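Local coordinates for protein galactan 1,3-beta-galactosidase (Phanerochaete chrysosporium, PDB 7BYS) that probably releases galactose units from the ends of beta-1,3-galactan chains as an exo-acting glycoside hydrolase of family 43, and carries a carbohydrate-binding module, at residues F31-D37 and L56-R61; E81-V85 and Q242-D246; T238-Q242 and Y270-P274. All blocks are in the same frame, centred on the assembly; numbering follows the deposited sequence.

Interaction 1 of 3, residues F31-D37 and L56-R61; sequences FYWFGED and LVNWSR
W33 and W59 meet in a T-shaped (edge-to-face) pair: the six-membered ring of W33 turns its edge to the face of the W59 indole, with the planes 72° apart and W33 CE3 3.5 Å from W59 CE2. W33 CB lies over the other half of the same face as a CH-pi contact, 3.9 Å from the centroid of the W59 six-membered ring, and the anti torsion to the backbone N (chi1 -180°) swings the W33 indole toward the five-membered side. Beside them, L56 lays its CD2 methyl over a face of the F31 ring, 3.7 Å from F31 CG. A leucine branch suits a flat phenyl face, and a broad indole can receive both a ring edge and a methylene.

At the other end the fully extended chain of R61 carries its guanidinium to D37. The salt bridge from R61 NH2 to D37 OD2 is 2.9 Å long and nearly straight (165°); it lies in the guanidinium plane but meets the carboxylate from above. Water 1 joins D37 OD2 to R61 NH1.

Further out, strand 48-53 runs between strands 30-36 and 60-61, and with strand 22-27 these make one four-stranded propeller blade. Y270 and W272 pack on W33, S39 holds D37 OD1, and D64 forms a second salt bridge with R61 NH2. The blade is thus held by aromatic packing inside and, at the partly exposed R61, by charge, with NH2 shared between two acids.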
# COMPACT_ATOMS: atom_id res chain seq x y z
N PHE A 31 -1.17 15.46 10.03
CA PHE A 31 -0.53 14.62 9.04
C PHE A 31 -1.06 14.96 7.65
O PHE A 31 -2.25 15.25 7.48
CB PHE A 31 -0.76 13.13 9.35
CG PHE A 31 0.00 12.66 10.55
CD1 PHE A 31 -0.52 12.82 11.82
CD2 PHE A 31 1.26 12.09 10.42
CE1 PHE A 31 0.18 12.40 12.94
CE2 PHE A 31 1.98 11.66 11.53
CZ PHE A 31 1.44 11.83 12.79
N TYR A 32 -0.16 14.92 6.67
CA TYR A 32 -0.44 15.24 5.27
C TYR A 32 -0.08 14.02 4.44
O TYR A 32 1.03 13.50 4.53
CB TYR A 32 0.37 16.46 4.81
CG TYR A 32 -0.03 17.72 5.53
CD1 TYR A 32 0.43 17.98 6.82
CD2 TYR A 32 -0.89 18.63 4.93
CE1 TYR A 32 0.03 19.13 7.50
CE2 TYR A 32 -1.29 19.78 5.61
CZ TYR A 32 -0.83 20.01 6.88
OH TYR A 32 -1.23 21.15 7.55
N TRP A 33 -1.05 13.54 3.66
CA TRP A 33 -0.86 12.42 2.76
C TRP A 33 -0.88 12.98 1.34
O TRP A 33 -1.91 13.49 0.89
CB TRP A 33 -1.97 11.40 3.01
CG TRP A 33 -1.94 10.16 2.16
CD1 TRP A 33 -1.04 9.84 1.17
CD2 TRP A 33 -2.86 9.06 2.22
NE1 TRP A 33 -1.36 8.62 0.62
CE2 TRP A 33 -2.48 8.12 1.25
CE3 TRP A 33 -4.00 8.80 3.01
CZ2 TRP A 33 -3.18 6.93 1.05
CZ3 TRP A 33 -4.69 7.62 2.80
CH2 TRP A 33 -4.29 6.69 1.83
N PHE A 34 0.26 12.92 0.67
CA PHE A 34 0.39 13.29 -0.73
C PHE A 34 0.43 12.02 -1.57
O PHE A 34 1.00 11.01 -1.15
CB PHE A 34 1.70 14.04 -0.97
CG PHE A 34 1.84 15.29 -0.16
CD1 PHE A 34 2.42 15.26 1.09
CD2 PHE A 34 1.40 16.49 -0.67
CE1 PHE A 34 2.54 16.42 1.85
CE2 PHE A 34 1.52 17.65 0.09
CZ PHE A 34 2.08 17.61 1.34
N GLY A 35 -0.14 12.08 -2.76
CA GLY A 35 -0.06 10.90 -3.60
C GLY A 35 -0.49 11.21 -5.01
O GLY A 35 -0.84 12.34 -5.35
N GLU A 36 -0.43 10.16 -5.84
CA GLU A 36 -0.86 10.26 -7.23
C GLU A 36 -2.38 10.16 -7.32
O GLU A 36 -2.98 9.20 -6.82
CB GLU A 36 -0.24 9.11 -8.03
CG GLU A 36 1.26 8.99 -7.87
CD GLU A 36 1.75 7.57 -8.06
OE1 GLU A 36 0.97 6.71 -8.52
OE2 GLU A 36 2.91 7.28 -7.72
N ASP A 37 -3.01 11.13 -7.99
CA ASP A 37 -4.44 11.06 -8.27
C ASP A 37 -4.61 10.23 -9.54
O ASP A 37 -4.19 10.64 -10.62
CB ASP A 37 -5.00 12.47 -8.45
CG ASP A 37 -6.50 12.49 -8.68
OD1 ASP A 37 -7.09 11.44 -9.01
OD2 ASP A 37 -7.10 13.58 -8.54
N LEU A 56 -4.75 9.73 11.23
CA LEU A 56 -4.30 8.80 10.18
C LEU A 56 -5.43 8.00 9.55
O LEU A 56 -5.15 7.08 8.75
CB LEU A 56 -3.17 7.86 10.63
CG LEU A 56 -1.82 8.50 10.91
CD1 LEU A 56 -0.83 7.41 11.28
CD2 LEU A 56 -1.32 9.31 9.70
N VAL A 57 -6.70 8.28 9.87
CA VAL A 57 -7.79 7.45 9.36
C VAL A 57 -8.86 8.30 8.68
O VAL A 57 -9.43 7.90 7.65
CB VAL A 57 -8.38 6.56 10.46
CG1 VAL A 57 -9.58 5.78 9.95
CG2 VAL A 57 -7.32 5.62 10.99
N ASN A 58 -9.14 9.47 9.24
CA ASN A 58 -10.15 10.38 8.70
C ASN A 58 -9.44 11.48 7.92
O ASN A 58 -8.90 12.42 8.51
CB ASN A 58 -11.02 10.93 9.82
CG ASN A 58 -11.92 9.87 10.42
OD1 ASN A 58 -12.91 9.46 9.81
ND2 ASN A 58 -11.56 9.40 11.61
N TRP A 59 -9.46 11.38 6.60
CA TRP A 59 -8.65 12.20 5.71
C TRP A 59 -9.53 13.21 5.00
O TRP A 59 -10.55 12.84 4.40
CB TRP A 59 -7.92 11.33 4.69
CG TRP A 59 -6.87 10.46 5.31
CD1 TRP A 59 -6.95 9.13 5.61
CD2 TRP A 59 -5.55 10.88 5.71
NE1 TRP A 59 -5.78 8.70 6.18
CE2 TRP A 59 -4.90 9.75 6.26
CE3 TRP A 59 -4.87 12.10 5.66
CZ2 TRP A 59 -3.59 9.81 6.74
CZ3 TRP A 59 -3.57 12.16 6.15
CH2 TRP A 59 -2.94 11.02 6.69
N SER A 60 -9.14 14.47 5.06
CA SER A 60 -9.88 15.58 4.47
C SER A 60 -9.11 16.09 3.26
O SER A 60 -7.96 16.52 3.39
CB SER A 60 -10.02 16.69 5.51
OG SER A 60 -10.86 17.73 5.04
N ARG A 61 -9.74 16.05 2.09
CA ARG A 61 -9.05 16.43 0.86
C ARG A 61 -8.97 17.95 0.72
O ARG A 61 -9.99 18.65 0.76
CB ARG A 61 -9.72 15.81 -0.36
CG ARG A 61 -8.85 15.97 -1.58
CD ARG A 61 -9.35 15.21 -2.78
NE ARG A 61 -8.36 15.31 -3.85
CZ ARG A 61 -8.41 14.65 -5.00
NH1 ARG A 61 -9.42 13.81 -5.25
NH2 ARG A 61 -7.46 14.84 -5.91
O HOH W 1 -9.73 12.49 -7.72

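Interaction 2 of 3, residues E81-V85 and Q242-D246; sequences ERPKV and QNAFD
R82 reaches across from E81-V85 to the backbone of Q242-D246, and its guanidinium makes the direct polar link between them. The chain is extended from CG to NE, long enough for R82 NH1 to donate to N243 O (3.1 Å) on a carbonyl lone pair, though the oxygen is tilted from the guanidinium plane and the N-H angle is only 142°. R82 NH2 lies 3.1 Å from Q242 OE1, the guanidinium and amide planes almost perpendicular at 86°; a hydrogen bond from W260 NE1 to Q242 OE1 helps fix the amide. R82 and Q242 both contact galactose in complexes of this enzyme, so the contact probably helps set their positions in the galactose site.

K84 bends at chi2 and chi4, turning its amine back so that K84 NZ donates to P83 O (2.9 Å) of its own strand; it also donates to A22 O of strand 22-27. K84 CD runs past the edge of the F245 ring, 4.0 Å from F245 CD1. Water 2 accepts from R82 NH1 and from K84 NZ (2.9 Å) and donates to A244 O (2.7 Å). R82 NH1 lies 3.9 Å from A244 CA, an approach the small side chain probably eases.

The two strands run nearly parallel, 11° apart with axes 8.8 Å from each other, as the first strands of two blades of the five-bladed propeller. E138 of strand 138-142 touches R82 and K84, while A244 and F245 form a classic beta bulge opposite M256 of strand 252-259.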
# COMPACT_ATOMS: atom_id res chain seq x y z
N GLU A 81 5.26 10.39 -10.20
CA GLU A 81 5.02 9.25 -9.32
C GLU A 81 5.71 9.44 -7.98
O GLU A 81 6.74 10.11 -7.87
CB GLU A 81 5.49 7.93 -9.95
CG GLU A 81 4.52 7.44 -11.04
CD GLU A 81 5.01 6.21 -11.79
OE1 GLU A 81 6.12 5.73 -11.52
OE2 GLU A 81 4.27 5.73 -12.67
N ARG A 82 5.13 8.81 -6.96
CA ARG A 82 5.72 8.68 -5.64
C ARG A 82 6.18 10.02 -5.03
O ARG A 82 7.33 10.17 -4.65
CB ARG A 82 6.85 7.66 -5.64
CG ARG A 82 6.35 6.25 -5.99
CD ARG A 82 7.48 5.22 -6.06
NE ARG A 82 6.95 3.91 -6.46
CZ ARG A 82 6.32 3.06 -5.65
NH1 ARG A 82 6.16 3.33 -4.36
NH2 ARG A 82 5.87 1.91 -6.13
N PRO A 83 5.28 11.00 -4.94
CA PRO A 83 5.66 12.28 -4.34
C PRO A 83 6.06 12.10 -2.88
O PRO A 83 5.56 11.22 -2.17
CB PRO A 83 4.38 13.11 -4.45
CG PRO A 83 3.27 12.07 -4.38
CD PRO A 83 3.82 10.91 -5.16
N LYS A 84 6.97 12.95 -2.42
CA LYS A 84 7.46 12.95 -1.05
C LYS A 84 7.68 14.42 -0.70
O LYS A 84 8.11 15.19 -1.56
CB LYS A 84 8.81 12.20 -0.95
CG LYS A 84 8.78 10.74 -1.45
CD LYS A 84 8.05 9.81 -0.50
CE LYS A 84 7.76 8.48 -1.20
NZ LYS A 84 6.43 8.47 -1.92
N VAL A 85 7.35 14.82 0.53
CA VAL A 85 7.48 16.22 0.95
C VAL A 85 8.16 16.28 2.31
O VAL A 85 7.78 15.56 3.24
CB VAL A 85 6.12 16.94 1.01
CG1 VAL A 85 6.32 18.40 1.42
CG2 VAL A 85 5.40 16.88 -0.33
N GLN A 242 2.99 -3.36 -2.68
CA GLN A 242 4.33 -2.83 -2.94
C GLN A 242 4.53 -1.62 -2.05
O GLN A 242 3.65 -0.76 -1.95
CB GLN A 242 4.48 -2.41 -4.40
CG GLN A 242 5.90 -1.97 -4.74
CD GLN A 242 6.05 -1.51 -6.17
OE1 GLN A 242 5.11 -0.99 -6.77
NE2 GLN A 242 7.23 -1.72 -6.74
N ASN A 243 5.70 -1.56 -1.41
CA ASN A 243 6.00 -0.49 -0.47
C ASN A 243 5.77 0.88 -1.10
O ASN A 243 6.05 1.10 -2.28
CB ASN A 243 7.47 -0.59 -0.06
CG ASN A 243 7.80 0.27 1.14
OD1 ASN A 243 7.09 0.23 2.14
ND2 ASN A 243 8.87 1.04 1.04
N ALA A 244 5.28 1.81 -0.27
CA ALA A 244 5.10 3.21 -0.66
C ALA A 244 5.70 4.15 0.38
O ALA A 244 6.44 5.08 0.03
CB ALA A 244 3.63 3.56 -0.88
N PHE A 245 5.42 3.92 1.66
CA PHE A 245 5.91 4.80 2.71
C PHE A 245 5.94 4.02 4.02
O PHE A 245 5.05 3.21 4.29
CB PHE A 245 5.04 6.06 2.88
CG PHE A 245 5.77 7.19 3.54
CD1 PHE A 245 6.57 8.06 2.80
CD2 PHE A 245 5.70 7.36 4.92
CE1 PHE A 245 7.27 9.09 3.42
CE2 PHE A 245 6.40 8.39 5.54
CZ PHE A 245 7.18 9.25 4.79
N ASP A 246 6.96 4.30 4.83
CA ASP A 246 7.16 3.58 6.08
C ASP A 246 7.20 4.62 7.19
O ASP A 246 8.18 5.35 7.33
CB ASP A 246 8.43 2.75 5.98
CG ASP A 246 8.44 1.94 4.71
OD1 ASP A 246 7.51 1.10 4.57
OD2 ASP A 246 9.30 2.20 3.85
O HOH W 2 6.77 5.70 -2.62
O HOH W 3 3.78 1.17 -4.24

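Interaction 3 of 3, residues T238-Q242 and Y270-P274; sequences TWYSQ and YIWYP
W239 O is gripped twice: by R259 NH2 and by water 4, which donates to it at 2.8 Å and also lies 2.7 Å from Y273 OH, in the plane of the tyrosine ring. A phenol suits this place because its ring packs while its hydroxyl reaches the water. The contact belongs to the last blade of the family 43 five-bladed propeller, where a turn leading into the blade's first strand folds over its third strand, 269-276. T238, W239 and Y240 all have positive phi angles, so the turn winds in a left-handed sense.

The remainder of the contact is apolar. W239 CB sits 4.0 Å from Y273 CE2, and the two aromatic rings meet obliquely, their planes at 69°. I271, branched at CB, packs against S241: I271 CB and CG1 both lie 3.7 Å from S241 CB. A serine is small enough for this approach and still supplies a hydroxyl. Its OG, placed between the backbone N and the carbonyl carbon (chi1 77°), points back into the turn. There, alongside a further bond with Y255 OH, S241 OG donates to T238 O at 2.7 Å in the carbonyl plane.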
# COMPACT_ATOMS: atom_id res chain seq x y z
N THR A 238 4.16 -9.81 -0.35
CA THR A 238 3.86 -8.70 0.55
C THR A 238 2.36 -8.54 0.74
O THR A 238 1.82 -7.43 0.76
CB THR A 238 4.53 -7.38 0.14
OG1 THR A 238 5.82 -7.66 -0.43
CG2 THR A 238 4.76 -6.50 1.36
N TRP A 239 1.67 -9.67 0.91
CA TRP A 239 0.21 -9.65 1.03
C TRP A 239 -0.41 -8.89 -0.13
O TRP A 239 -1.34 -8.10 0.03
CB TRP A 239 -0.23 -9.09 2.39
CG TRP A 239 0.21 -9.96 3.54
CD1 TRP A 239 1.22 -9.70 4.43
CD2 TRP A 239 -0.30 -11.25 3.88
NE1 TRP A 239 1.34 -10.74 5.31
CE2 TRP A 239 0.41 -11.70 5.01
CE3 TRP A 239 -1.33 -12.06 3.37
CZ2 TRP A 239 0.15 -12.93 5.63
CZ3 TRP A 239 -1.59 -13.28 3.99
CH2 TRP A 239 -0.85 -13.70 5.10
N TYR A 240 0.13 -9.14 -1.33
CA TYR A 240 -0.23 -8.44 -2.57
C TYR A 240 -0.16 -6.92 -2.41
O TYR A 240 -1.18 -6.21 -2.36
CB TYR A 240 -1.59 -8.92 -3.10
CG TYR A 240 -1.80 -8.67 -4.58
CD1 TYR A 240 -1.28 -7.55 -5.23
CD2 TYR A 240 -2.53 -9.58 -5.33
CE1 TYR A 240 -1.50 -7.35 -6.60
CE2 TYR A 240 -2.74 -9.40 -6.66
CZ TYR A 240 -2.24 -8.30 -7.30
OH TYR A 240 -2.47 -8.17 -8.64
N SER A 241 1.07 -6.42 -2.36
CA SER A 241 1.28 -4.98 -2.25
C SER A 241 2.72 -4.66 -2.61
O SER A 241 3.55 -5.54 -2.83
CB SER A 241 0.91 -4.46 -0.85
OG SER A 241 1.92 -4.78 0.09
N GLN A 242 2.99 -3.36 -2.68
CA GLN A 242 4.33 -2.83 -2.94
C GLN A 242 4.53 -1.62 -2.05
O GLN A 242 3.65 -0.76 -1.95
CB GLN A 242 4.48 -2.41 -4.40
CG GLN A 242 5.90 -1.97 -4.74
CD GLN A 242 6.05 -1.51 -6.17
OE1 GLN A 242 5.11 -0.99 -6.77
NE2 GLN A 242 7.23 -1.72 -6.74
N TYR A 270 -5.05 0.57 -0.86
CA TYR A 270 -4.04 0.97 0.11
C TYR A 270 -3.91 -0.16 1.12
O TYR A 270 -4.90 -0.53 1.78
CB TYR A 270 -4.46 2.28 0.77
CG TYR A 270 -4.74 3.34 -0.27
CD1 TYR A 270 -3.71 3.89 -1.03
CD2 TYR A 270 -6.05 3.77 -0.52
CE1 TYR A 270 -3.96 4.83 -2.00
CE2 TYR A 270 -6.31 4.72 -1.51
CZ TYR A 270 -5.27 5.25 -2.24
OH TYR A 270 -5.53 6.19 -3.23
N ILE A 271 -2.72 -0.73 1.19
CA ILE A 271 -2.43 -1.87 2.05
C ILE A 271 -1.54 -1.32 3.16
O ILE A 271 -0.34 -1.10 2.96
CB ILE A 271 -1.74 -2.99 1.26
CG1 ILE A 271 -2.53 -3.36 -0.03
CG2 ILE A 271 -1.54 -4.21 2.14
CD1 ILE A 271 -4.01 -3.66 0.18
N TRP A 272 -2.15 -1.05 4.31
CA TRP A 272 -1.44 -0.52 5.47
C TRP A 272 -1.51 -1.54 6.60
O TRP A 272 -2.61 -1.98 6.96
CB TRP A 272 -2.07 0.76 5.99
CG TRP A 272 -1.95 1.98 5.13
CD1 TRP A 272 -1.57 2.06 3.82
CD2 TRP A 272 -2.25 3.31 5.55
NE1 TRP A 272 -1.62 3.38 3.40
CE2 TRP A 272 -2.03 4.16 4.45
CE3 TRP A 272 -2.68 3.86 6.76
CZ2 TRP A 272 -2.22 5.54 4.53
CZ3 TRP A 272 -2.86 5.23 6.83
CH2 TRP A 272 -2.65 6.04 5.73
N TYR A 273 -0.35 -1.90 7.15
CA TYR A 273 -0.27 -2.85 8.25
C TYR A 273 0.75 -2.35 9.27
O TYR A 273 1.70 -1.65 8.91
CB TYR A 273 0.22 -4.21 7.75
CG TYR A 273 -0.76 -4.98 6.90
CD1 TYR A 273 -2.03 -5.27 7.35
CD2 TYR A 273 -0.39 -5.43 5.63
CE1 TYR A 273 -2.93 -6.01 6.57
CE2 TYR A 273 -1.27 -6.16 4.84
CZ TYR A 273 -2.54 -6.43 5.30
OH TYR A 273 -3.40 -7.16 4.50
N PRO A 274 0.59 -2.74 10.53
CA PRO A 274 1.67 -2.49 11.49
C PRO A 274 2.94 -3.19 11.04
O PRO A 274 2.91 -4.29 10.50
CB PRO A 274 1.13 -3.11 12.80
CG PRO A 274 -0.38 -3.22 12.59
CD PRO A 274 -0.52 -3.50 11.12
O HOH W 4 -3.51 -7.81 1.85

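Overall arrangement
Both segments of interaction 1 precede those of interaction 2 in the sequence, and interaction 3 shares Q242 with interaction 2, where the turn 237-240 passes into strand 242-249. The contacts involve three blades of the propeller: the first holds interaction 1, the last holds interaction 3, and interaction 2 joins the second to the last. Centres of interactions 1 and 2 lie about 12 Å apart, 2 and 3 about 13 Å, and 1 and 3 about 17 Å. E36 OE2 probably accepts from R82 N, at 2.8 Å; L56 and W59 pack on W272, where the first and last blades meet. Galactose-site residues R82 and Q242 are thus tied to the first and last blades, which probably helps keep the site in register as the propeller closes.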